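Local coordinates for photosystem II assembly protein Ycf48 (Thermosynechococcus elongatus, PDB 5OJ5) that probably assists early assembly of photosystem II and the replacement of photodamaged D1, and binds the C-terminal prepropeptide of the D1 protein, at residues 74-79 with 93-98. Sequence-based numbering, arbitrary orientation. Where two conformers were deposited one is given.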
loop_
_atom_site.group_PDB
_atom_site.type_symbol
_atom_site.label_atom_id
_atom_site.label_comp_id
_atom_site.label_asym_id
_atom_site.label_seq_id
_atom_site.Cartn_x
_atom_site.Cartn_y
_atom_site.Cartn_z
ATOM N N VAL A 74 13.102 1.956 -3.025
ATOM C CA VAL A 74 13.892 2.288 -4.210
ATOM C C VAL A 74 15.369 2.011 -3.945
ATOM O O VAL A 74 15.825 2.053 -2.798
ATOM C CB VAL A 74 13.606 3.773 -4.533
ATOM C CG1 VAL A 74 14.490 4.330 -5.617
ATOM C CG2 VAL A 74 12.138 3.931 -4.963
ATOM N N ASN A 75 16.128 1.730 -5.022
ATOM C CA ASN A 75 17.558 1.462 -4.925
ATOM C C ASN A 75 17.866 0.296 -4.013
ATOM O O ASN A 75 18.814 0.329 -3.224
ATOM C CB ASN A 75 18.316 2.713 -4.554
ATOM C CG ASN A 75 18.166 3.792 -5.600
ATOM O OD1 ASN A 75 18.206 4.962 -5.265
ATOM N ND2 ASN A 75 17.966 3.406 -6.881
ATOM N N ALA A 76 17.039 -0.745 -4.139
ATOM C CA ALA A 76 17.241 -1.990 -3.406
ATOM C C ALA A 76 17.291 -1.744 -1.917
ATOM O O ALA A 76 17.965 -2.470 -1.192
ATOM C CB ALA A 76 18.454 -2.773 -3.934
ATOM N N THR A 77 16.528 -0.762 -1.449
ATOM C CA THR A 77 16.521 -0.466 -0.014
ATOM C C THR A 77 15.780 -1.533 0.765
ATOM O O THR A 77 14.654 -1.901 0.421
ATOM C CB THR A 77 15.907 0.910 0.261
ATOM O OG1 THR A 77 16.775 1.891 -0.323
ATOM C CG2 THR A 77 15.760 1.209 1.747
ATOM N N LEU A 78 16.386 -1.976 1.858
ATOM C CA LEU A 78 15.855 -3.014 2.725
ATOM C C LEU A 78 16.255 -2.631 4.137
ATOM O O LEU A 78 17.451 -2.392 4.393
ATOM C CB LEU A 78 16.529 -4.319 2.334
ATOM C CG LEU A 78 16.120 -5.570 3.075
ATOM C CD1 LEU A 78 14.617 -5.876 2.923
ATOM C CD2 LEU A 78 16.919 -6.793 2.628
ATOM N N MET A 79 15.300 -2.547 5.078
ATOM C CA MET A 79 15.649 -2.273 6.471
ATOM C C MET A 79 14.840 -3.150 7.393
ATOM O O MET A 79 13.700 -3.539 7.073
ATOM C CB MET A 79 15.431 -0.820 6.867
ATOM C CG MET A 79 16.106 0.173 5.947
ATOM S SD MET A 79 16.166 1.791 6.735
ATOM C CE MET A 79 16.926 2.760 5.466
ATOM N N LEU A 93 21.784 -6.224 0.440
ATOM C CA LEU A 93 22.085 -7.516 -0.157
ATOM C C LEU A 93 23.073 -7.349 -1.299
ATOM O O LEU A 93 23.029 -6.373 -2.056
ATOM C CB LEU A 93 20.807 -8.179 -0.629
ATOM C CG LEU A 93 19.845 -8.624 0.505
ATOM C CD1 LEU A 93 18.491 -8.942 -0.101
ATOM C CD2 LEU A 93 20.416 -9.802 1.293
ATOM N N VAL A 94 23.972 -8.320 -1.425
ATOM C CA VAL A 94 24.967 -8.273 -2.477
ATOM C C VAL A 94 24.307 -8.896 -3.701
ATOM O O VAL A 94 24.418 -10.091 -3.973
ATOM C CB VAL A 94 26.283 -8.937 -2.078
ATOM C CG1 VAL A 94 27.273 -8.860 -3.265
ATOM C CG2 VAL A 94 26.891 -8.263 -0.885
ATOM N N LEU A 95 23.606 -8.076 -4.443
ATOM C CA LEU A 95 22.894 -8.423 -5.665
ATOM C C LEU A 95 23.753 -8.045 -6.857
ATOM O O LEU A 95 24.846 -7.488 -6.723
ATOM C CB LEU A 95 21.556 -7.679 -5.742
ATOM C CG LEU A 95 20.641 -7.885 -4.566
ATOM C CD1 LEU A 95 19.437 -6.936 -4.602
ATOM C CD2 LEU A 95 20.142 -9.341 -4.539
ATOM N N ASP A 96 23.269 -8.355 -8.058
ATOM C CA ASP A 96 24.050 -7.957 -9.236
ATOM C C ASP A 96 24.112 -6.433 -9.436
ATOM O O ASP A 96 25.093 -5.931 -9.995
ATOM C CB ASP A 96 23.602 -8.704 -10.482
ATOM C CG ASP A 96 22.167 -8.487 -10.825
ATOM O OD1 ASP A 96 21.328 -8.216 -9.944
ATOM O OD2 ASP A 96 21.869 -8.648 -12.023
ATOM N N HIS A 97 23.100 -5.696 -9.006
ATOM C CA HIS A 97 23.142 -4.241 -9.050
ATOM C C HIS A 97 22.171 -3.767 -7.991
ATOM O O HIS A 97 21.434 -4.562 -7.417
ATOM C CB HIS A 97 22.802 -3.702 -10.449
ATOM C CG HIS A 97 21.416 -4.045 -10.917
ATOM N ND1 HIS A 97 20.304 -3.325 -10.542
ATOM C CD2 HIS A 97 20.981 -4.987 -11.791
ATOM C CE1 HIS A 97 19.234 -3.842 -11.128
ATOM N NE2 HIS A 97 19.617 -4.858 -11.881
ATOM N N SER A 98 22.140 -2.459 -7.748
ATOM C CA SER A 98 21.230 -1.895 -6.759
ATOM C C SER A 98 20.160 -1.011 -7.364
ATOM O O SER A 98 19.528 -0.251 -6.633
ATOM C CB SER A 98 21.971 -1.092 -5.710
ATOM O OG SER A 98 22.641 -0.006 -6.325
HETATM O O HOH W 1 19.662 -4.793 -0.831
#
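Asn75 leans its backbone against Ser98: its CA lies 3.1 Å from Ser98 O, a CA-H...O contact with 131° at the hydrogen. Asn75 and Ala76 are the two central residues of a beta turn, both in the left-handed region of backbone space. Ala76 comes next and turns its methyl to the facing loop, where CB sits 4.3 Å from Leu95 CD1 and the same distance from Ser98 CB. On its carbonyl side a water joins the segments, donating to Ala76 O at 2.9 Å and accepting from Leu93 N at the same length; no direct hydrogen bond spans the two. Thr77 faces away and closes the turn instead: both its N and its OG1 donate to Val74 O, the hydroxyl at 2.7 Å and almost in line with the carbonyl bond (175°). Leu78 then carries the apolar end of the contact. With CG anti to the backbone N (chi1 -179°), its CD2 reaches Leu93 CD1 at 3.8 Å, the two side chains crossing at a slant. Leu93 and Leu95 also lie against Leu122 and Ile120 of strand 120-124, and residues 93-95 contact the bound D1 peptide. The contact thus sets the hairpin turn between strands 69-73 and 77-81 against the loop that leads on to strand 101-108, a junction of neighbouring blades in the seven-bladed beta-propeller.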